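Local coordinates for protein 7,8-dihydro-6-hydroxymethylpterin pyrophosphokinase-dihydropteroate synthase (Plasmodium falciparum, PDB 6JWV) that probably catalyses two successive steps of folate biosynthesis, pyrophosphorylation of 6-hydroxymethyl-7,8-dihydropterin and condensation of the resulting diphosphate with 4-aminobenzoate to 7,8-dihydropteroate, at residues His536-Leu541 against Gly579-His584; Asn502-Cys507 against Met529-Asn534. The protein carries 1 engineered substitution. One frame throughout, in Å; residues are numbered along the deposited sequence.

Contacts 1 and 2 lie in the TIM-barrel dihydropteroate synthase part of the chain, with centres about 12 Å apart, and both touch the pterin-sulfa compound XTZ. Contact 2, between 502-507 and 529-534, meets its pterin end; contact 1, between 536-541 and 579-584, borders the linker, the benzene ring and the adjoining edge of the pterin. The two follow one another along the chain and are joined directly. Lys582 NZ and His530 ND1 are 2.9 Å apart and Leu541 O and Arg532 NH1 3.0 Å, both probable hydrogen bonds, while Phe580 CD1 packs 3.5 Å from Met529 CE. Asp482, Asp575, Lys609 and Arg610 add further hydrogen bonds to XTZ.

Contact 1: residues His536-Leu541 against Gly579-His584; sequences HTMDKL and GFAKKH. With XTZ (4-{[(2-amino-4-oxo-3,4,7,8-tetrahydropteridin-6-yl)methyl]amino}-N-(1,3-thiazol-2-yl)benzenesulfonamide), chain C.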
loop_
_atom_site.group_PDB
_atom_site.type_symbol
_atom_site.label_atom_id
_atom_site.label_comp_id
_atom_site.label_asym_id
_atom_site.label_seq_id
_atom_site.Cartn_x
_atom_site.Cartn_y
_atom_site.Cartn_z
ATOM N N HIS A 536 28.572 -16.960 14.567
ATOM C CA HIS A 536 28.901 -16.912 16.004
ATOM C C HIS A 536 29.202 -15.512 16.527
ATOM O O HIS A 536 28.792 -15.182 17.638
ATOM C CB HIS A 536 30.052 -17.868 16.344
ATOM C CG HIS A 536 29.745 -19.308 16.063
ATOM N ND1 HIS A 536 30.314 -20.000 15.012
ATOM C CD2 HIS A 536 28.921 -20.184 16.687
ATOM C CE1 HIS A 536 29.855 -21.239 15.004
ATOM N NE2 HIS A 536 29.009 -21.377 16.010
ATOM N N THR A 537 29.924 -14.711 15.737
ATOM C CA THR A 537 30.222 -13.301 16.070
ATOM C C THR A 537 29.115 -12.341 15.609
ATOM O O THR A 537 29.074 -11.173 16.017
ATOM C CB THR A 537 31.581 -12.818 15.486
ATOM O OG1 THR A 537 31.618 -13.021 14.065
ATOM C CG2 THR A 537 32.762 -13.540 16.144
ATOM N N MET A 538 28.214 -12.870 14.781
ATOM C CA MET A 538 27.194 -12.114 14.041
ATOM C C MET A 538 26.238 -11.265 14.872
ATOM O O MET A 538 26.025 -10.104 14.556
ATOM C CB MET A 538 26.377 -13.093 13.202
ATOM C CG MET A 538 25.533 -12.471 12.116
ATOM S SD MET A 538 24.687 -13.789 11.260
ATOM C CE MET A 538 23.404 -14.239 12.436
ATOM N N ASP A 539 25.663 -11.860 15.915
ATOM C CA ASP A 539 24.651 -11.210 16.747
ATOM C C ASP A 539 25.192 -10.086 17.632
ATOM O O ASP A 539 24.421 -9.397 18.315
ATOM C CB ASP A 539 23.901 -12.257 17.572
ATOM C CG ASP A 539 22.684 -12.799 16.846
ATOM O OD1 ASP A 539 21.704 -12.034 16.704
ATOM O OD2 ASP A 539 22.700 -13.975 16.414
ATOM N N LYS A 540 26.511 -9.897 17.589
ATOM C CA LYS A 540 27.206 -8.879 18.377
ATOM C C LYS A 540 27.605 -7.647 17.542
ATOM O O LYS A 540 27.713 -6.540 18.078
ATOM C CB LYS A 540 28.434 -9.492 19.074
ATOM C CG LYS A 540 28.133 -10.746 19.901
ATOM C CD LYS A 540 29.168 -10.989 20.995
ATOM C CE LYS A 540 29.027 -12.374 21.619
ATOM N NZ LYS A 540 29.722 -13.427 20.820
ATOM N N LEU A 541 27.794 -7.849 16.237
ATOM C CA LEU A 541 28.336 -6.827 15.338
ATOM C C LEU A 541 27.211 -5.985 14.751
ATOM O O LEU A 541 26.900 -6.044 13.555
ATOM C CB LEU A 541 29.205 -7.470 14.253
ATOM C CG LEU A 541 30.448 -8.229 14.716
ATOM C CD1 LEU A 541 30.936 -9.131 13.593
ATOM C CD2 LEU A 541 31.552 -7.290 15.181
ATOM N N GLY A 579 18.167 -10.327 9.676
ATOM C CA GLY A 579 18.702 -11.203 10.733
ATOM C C GLY A 579 20.213 -11.464 10.733
ATOM O O GLY A 579 20.729 -12.104 11.652
ATOM N N PHE A 580 20.933 -10.996 9.715
ATOM C CA PHE A 580 22.392 -11.186 9.655
ATOM C C PHE A 580 23.154 -9.952 10.161
ATOM O O PHE A 580 23.384 -8.995 9.396
ATOM C CB PHE A 580 22.819 -11.456 8.220
ATOM C CG PHE A 580 22.545 -12.842 7.733
ATOM C CD1 PHE A 580 21.361 -13.129 7.042
ATOM C CD2 PHE A 580 23.502 -13.845 7.885
ATOM C CE1 PHE A 580 21.126 -14.397 6.541
ATOM C CE2 PHE A 580 23.276 -15.108 7.384
ATOM C CZ PHE A 580 22.083 -15.388 6.716
ATOM N N ALA A 581 23.561 -9.986 11.430
ATOM C CA ALA A 581 24.179 -8.828 12.120
ATOM C C ALA A 581 23.224 -7.619 12.231
ATOM O O ALA A 581 23.597 -6.444 11.984
ATOM C CB ALA A 581 25.530 -8.444 11.511
ATOM N N LYS A 582 21.981 -7.939 12.599
ATOM C CA LYS A 582 20.961 -6.950 12.872
ATOM C C LYS A 582 20.163 -7.427 14.059
ATOM O O LYS A 582 19.702 -8.571 14.079
ATOM C CB LYS A 582 20.013 -6.792 11.678
ATOM C CG LYS A 582 20.570 -6.071 10.456
ATOM C CD LYS A 582 20.790 -7.034 9.310
ATOM C CE LYS A 582 21.597 -6.383 8.207
ATOM N NZ LYS A 582 22.150 -7.396 7.273
ATOM N N LYS A 583 19.986 -6.559 15.048
ATOM C CA LYS A 583 18.980 -6.789 16.085
ATOM C C LYS A 583 17.579 -6.786 15.430
ATOM O O LYS A 583 17.372 -6.147 14.384
ATOM C CB LYS A 583 19.067 -5.679 17.126
ATOM C CG LYS A 583 20.269 -5.737 18.067
ATOM C CD LYS A 583 20.729 -4.336 18.473
ATOM C CE LYS A 583 19.620 -3.424 19.017
ATOM N NZ LYS A 583 19.643 -2.072 18.363
ATOM N N HIS A 584 16.622 -7.486 16.030
ATOM C CA HIS A 584 15.233 -7.529 15.521
ATOM C C HIS A 584 14.629 -6.193 15.056
ATOM O O HIS A 584 14.032 -6.135 13.977
ATOM C CB HIS A 584 14.326 -8.188 16.539
ATOM C CG HIS A 584 14.764 -9.564 16.923
ATOM N ND1 HIS A 584 15.678 -10.288 16.184
ATOM C CD2 HIS A 584 14.390 -10.365 17.946
ATOM C CE1 HIS A 584 15.863 -11.465 16.747
ATOM N NE2 HIS A 584 15.089 -11.541 17.815
HETATM O O3 XTZ C . 18.132 -13.742 4.085
HETATM C C16 XTZ C . 18.796 -14.479 3.328
HETATM N N2 XTZ C . 19.140 -14.060 2.102
HETATM C C3 XTZ C . 19.233 -15.834 3.755
HETATM N N4 XTZ C . 18.957 -16.361 4.975
HETATM C C4 XTZ C . 19.394 -17.618 5.294
HETATM C C15 XTZ C . 20.189 -18.472 4.333
HETATM N N8 XTZ C . 20.446 -17.836 3.048
HETATM C C2 XTZ C . 20.010 -16.612 2.746
HETATM N N3 XTZ C . 20.275 -16.057 1.531
HETATM C C1 XTZ C . 19.848 -14.807 1.238
HETATM N N1 XTZ C . 20.128 -14.272 0.033
HETATM C C5 XTZ C . 19.102 -18.235 6.640
HETATM N N5 XTZ C . 19.923 -17.639 7.695
HETATM C C6 XTZ C . 19.399 -17.171 8.873
HETATM C C14 XTZ C . 18.405 -17.924 9.514
HETATM C C13 XTZ C . 17.856 -17.469 10.698
HETATM C C9 XTZ C . 18.269 -16.266 11.280
HETATM C C8 XTZ C . 19.276 -15.503 10.654
HETATM C C7 XTZ C . 19.840 -15.959 9.454
HETATM S S1 XTZ C . 17.581 -15.824 12.669
HETATM O O1 XTZ C . 16.203 -15.509 12.550
HETATM O O2 XTZ C . 18.224 -14.626 13.145
HETATM N N6 XTZ C . 17.710 -17.052 13.725
HETATM C C10 XTZ C . 16.919 -18.176 13.797
HETATM S S2 XTZ C . 16.800 -19.180 15.206
HETATM C C12 XTZ C . 15.685 -20.278 14.448
HETATM C C11 XTZ C . 15.476 -19.809 13.144
HETATM N N7 XTZ C . 16.148 -18.661 12.788
HETATM O O HOH W 1 22.553 -11.152 13.595
#
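Met538 lays its side chain across the backbone of Gly579-Ala581 and brings its sulfur obliquely to the Phe580 ring. With CG anti to the backbone N (chi1 -165°), the chain runs straight as far as the sulfur and bends only at the last torsion. This brings CG against Ala581 N, SD comes 3.6 Å from Phe580 CD2, and the methyl CE ends 3.5 Å from Gly579 O. The SD atom stands 4.7 Å from the centroid of the Phe580 ring, 59° off its normal, in a Met-aromatic contact. XTZ C7 lies over one face of the same ring, offset toward the rim, and XTZ N4 meets the ring edge in plane.

Farther along, Ala581 CA makes a CA-H...O contact of 3.3 Å with Met538 O, and its methyl CB is 3.4 Å from Leu541 O. A water links the segments loosely: it donates to Gly579 O at 2.8 Å, while its bonds to Ala581 N and, across the contact, to Asp539 OD1 are weak. Asp539 also forms a salt bridge with Arg610, while Lys582 NZ donates to Phe580 O at 2.9 Å, and also to the carbonyls of Ile576 and Gly577. Two loops that follow neighbouring barrel strands, 525-529 and 572-575, thus meet beside the ligand, an arrangement characteristic of a TIM-barrel active site, built from loops at the C-terminal ends of the strands.

Contact 2: residues Asn502-Cys507 against Met529-Asn534; sequences NDISAC and MHKRGN. With XTZ (4-{[(2-amino-4-oxo-3,4,7,8-tetrahydropteridin-6-yl)methyl]amino}-N-(1,3-thiazol-2-yl)benzenesulfonamide), chain C; ACT (acetate ion), chain I.
This is a buried loop-to-loop contact at the C-terminal ends of the adjacent parallel strands 500-503 and 525-529, beside the pterin end of XTZ. A weak backbone bond from Met529 N to Asp503 O (3.4 Å) joins the two segments. Beyond it, Ile504 and Met529 lie side by side and point the same way. Met529 CE packs 3.7 Å from Ile504 CB, and Met529 SD is 3.4 Å from XTZ N2. Ile504 CG2 reaches XTZ N3. The aliphatic chain of Lys531 passes over Ile504 O, with CE 3.8 Å from Ile504 CD1; a bend at its last torsion (chi4 59°) turns NZ to Gly533 O, met nearly end-on at 3.2 Å.

A type I turn runs from Asp503 to Ala506, closed by Ala506 N to Asp503 O; Asp503 OD1 accepts from Ser505 N, in an Asx turn, and from Ser505 OG and Cys507 N. Asn502 pairs its amide with the pterin: OD1 accepts from XTZ N1 (2.8 Å) and ND2 donates to XTZ N3. An acetate ion, probably from the crystallisation liquor, bridges His530 NE2 and the Arg532 guanidinium. Strand 478-482 flanks Asn502 and Ile504 on the side of Asp482, whereas helix 547-564 packs against Ala506 through Tyr554 and against His530 through Ile551.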
loop_
_atom_site.group_PDB
_atom_site.type_symbol
_atom_site.label_atom_id
_atom_site.label_comp_id
_atom_site.label_asym_id
_atom_site.label_seq_id
_atom_site.Cartn_x
_atom_site.Cartn_y
_atom_site.Cartn_z
ATOM N N ASN A 502 23.807 -17.426 -5.057
ATOM C CA ASN A 502 23.358 -16.683 -3.873
ATOM C C ASN A 502 24.528 -16.659 -2.891
ATOM O O ASN A 502 24.784 -17.636 -2.165
ATOM C CB ASN A 502 22.081 -17.309 -3.273
ATOM C CG ASN A 502 21.657 -16.680 -1.949
ATOM O OD1 ASN A 502 22.037 -15.559 -1.607
ATOM N ND2 ASN A 502 20.855 -17.409 -1.195
ATOM N N ASP A 503 25.268 -15.548 -2.925
ATOM C CA ASP A 503 26.473 -15.354 -2.112
ATOM C C ASP A 503 26.164 -14.446 -0.924
ATOM O O ASP A 503 26.011 -13.223 -1.074
ATOM C CB ASP A 503 27.612 -14.770 -2.957
ATOM C CG ASP A 503 28.989 -14.874 -2.265
ATOM O OD1 ASP A 503 29.144 -14.484 -1.068
ATOM O OD2 ASP A 503 29.940 -15.332 -2.946
ATOM N N ILE A 504 26.091 -15.046 0.259
ATOM C CA ILE A 504 25.739 -14.301 1.464
ATOM C C ILE A 504 26.833 -13.345 1.963
ATOM O O ILE A 504 26.568 -12.507 2.822
ATOM C CB ILE A 504 25.200 -15.215 2.594
ATOM C CG1 ILE A 504 26.207 -16.321 2.956
ATOM C CG2 ILE A 504 23.823 -15.769 2.219
ATOM C CD1 ILE A 504 26.046 -16.870 4.358
ATOM N N SER A 505 28.046 -13.454 1.415
ATOM C CA SER A 505 29.148 -12.558 1.769
ATOM C C SER A 505 29.305 -11.445 0.727
ATOM O O SER A 505 30.207 -10.597 0.824
ATOM C CB SER A 505 30.446 -13.347 1.917
ATOM O OG SER A 505 31.026 -13.650 0.654
ATOM N N ALA A 506 28.410 -11.462 -0.264
ATOM C CA ALA A 506 28.419 -10.530 -1.389
ATOM C C ALA A 506 29.760 -10.611 -2.129
ATOM O O ALA A 506 30.383 -9.599 -2.472
ATOM C CB ALA A 506 28.064 -9.104 -0.940
ATOM N N CYS A 507 30.196 -11.849 -2.354
ATOM C CA CYS A 507 31.472 -12.187 -3.015
ATOM C C CYS A 507 32.718 -11.564 -2.356
ATOM O O CYS A 507 33.727 -11.403 -3.030
ATOM C CB CYS A 507 31.413 -11.892 -4.537
ATOM S SG CYS A 507 29.924 -12.541 -5.373
ATOM N N MET A 529 24.350 -10.307 -0.792
ATOM C CA MET A 529 23.722 -10.129 0.541
ATOM C C MET A 529 24.625 -9.385 1.511
ATOM O O MET A 529 25.836 -9.622 1.524
ATOM C CB MET A 529 23.319 -11.473 1.156
ATOM C CG MET A 529 22.126 -11.386 2.105
ATOM S SD MET A 529 21.979 -12.709 3.349
ATOM C CE MET A 529 23.469 -12.416 4.319
ATOM N N HIS A 530 24.033 -8.490 2.308
ATOM C CA HIS A 530 24.755 -7.847 3.409
ATOM C C HIS A 530 24.720 -8.697 4.686
ATOM O O HIS A 530 23.645 -9.071 5.165
ATOM C CB HIS A 530 24.233 -6.435 3.710
ATOM C CG HIS A 530 24.898 -5.801 4.891
ATOM N ND1 HIS A 530 24.462 -5.998 6.183
ATOM C CD2 HIS A 530 26.009 -5.030 4.983
ATOM C CE1 HIS A 530 25.266 -5.365 7.020
ATOM N NE2 HIS A 530 26.210 -4.764 6.317
ATOM N N LYS A 531 25.907 -8.989 5.221
ATOM C CA LYS A 531 26.081 -9.513 6.586
ATOM C C LYS A 531 27.363 -8.965 7.193
ATOM O O LYS A 531 28.194 -8.426 6.478
ATOM C CB LYS A 531 26.100 -11.050 6.615
ATOM C CG LYS A 531 27.349 -11.707 6.052
ATOM C CD LYS A 531 27.203 -13.219 6.092
ATOM C CE LYS A 531 28.322 -13.944 5.351
ATOM N NZ LYS A 531 29.694 -13.649 5.881
ATOM N N ARG A 532 27.505 -9.101 8.510
ATOM C CA ARG A 532 28.785 -8.909 9.195
ATOM C C ARG A 532 29.176 -10.188 9.907
ATOM O O ARG A 532 28.320 -10.883 10.470
ATOM C CB ARG A 532 28.707 -7.785 10.201
ATOM C CG ARG A 532 28.698 -6.396 9.603
ATOM C CD ARG A 532 28.377 -5.431 10.719
ATOM N NE ARG A 532 28.511 -4.019 10.376
ATOM C CZ ARG A 532 28.133 -3.040 11.192
ATOM N NH1 ARG A 532 27.579 -3.327 12.362
ATOM N NH2 ARG A 532 28.267 -1.776 10.836
ATOM N N GLY A 533 30.474 -10.501 9.858
ATOM C CA GLY A 533 31.057 -11.631 10.585
ATOM C C GLY A 533 30.605 -13.005 10.123
ATOM O O GLY A 533 30.409 -13.251 8.926
ATOM N N ASN A 534 30.435 -13.891 11.098
ATOM C CA ASN A 534 30.091 -15.301 10.893
ATOM C C ASN A 534 28.973 -15.635 11.888
ATOM O O ASN A 534 28.758 -14.857 12.815
ATOM C CB ASN A 534 31.341 -16.164 11.146
ATOM C CG ASN A 534 31.911 -15.989 12.556
ATOM O OD1 ASN A 534 31.373 -16.520 13.534
ATOM N ND2 ASN A 534 33.007 -15.244 12.661
HETATM O O3 XTZ C . 18.132 -13.742 4.085
HETATM C C16 XTZ C . 18.796 -14.479 3.328
HETATM N N2 XTZ C . 19.140 -14.060 2.102
HETATM C C3 XTZ C . 19.233 -15.834 3.755
HETATM N N4 XTZ C . 18.957 -16.361 4.975
HETATM C C4 XTZ C . 19.394 -17.618 5.294
HETATM C C15 XTZ C . 20.189 -18.472 4.333
HETATM N N8 XTZ C . 20.446 -17.836 3.048
HETATM C C2 XTZ C . 20.010 -16.612 2.746
HETATM N N3 XTZ C . 20.275 -16.057 1.531
HETATM C C1 XTZ C . 19.848 -14.807 1.238
HETATM N N1 XTZ C . 20.128 -14.272 0.033
HETATM C C5 XTZ C . 19.102 -18.235 6.640
HETATM N N5 XTZ C . 19.923 -17.639 7.695
HETATM C C6 XTZ C . 19.399 -17.171 8.873
HETATM C C14 XTZ C . 18.405 -17.924 9.514
HETATM C C13 XTZ C . 17.856 -17.469 10.698
HETATM C C9 XTZ C . 18.269 -16.266 11.280
HETATM C C8 XTZ C . 19.276 -15.503 10.654
HETATM C C7 XTZ C . 19.840 -15.959 9.454
HETATM S S1 XTZ C . 17.581 -15.824 12.669
HETATM O O1 XTZ C . 16.203 -15.509 12.550
HETATM O O2 XTZ C . 18.224 -14.626 13.145
HETATM N N6 XTZ C . 17.710 -17.052 13.725
HETATM C C10 XTZ C . 16.919 -18.176 13.797
HETATM S S2 XTZ C . 16.800 -19.180 15.206
HETATM C C12 XTZ C . 15.685 -20.278 14.448
HETATM C C11 XTZ C . 15.476 -19.809 13.144
HETATM N N7 XTZ C . 16.148 -18.661 12.788
HETATM C C ACT I . 28.331 -2.204 7.296
HETATM O O ACT I . 28.429 -3.403 7.649
HETATM O OXT ACT I . 28.529 -1.264 8.081
HETATM C CH3 ACT I . 27.970 -1.834 5.900
HETATM O O HOH W 2 30.242 -10.625 4.285
#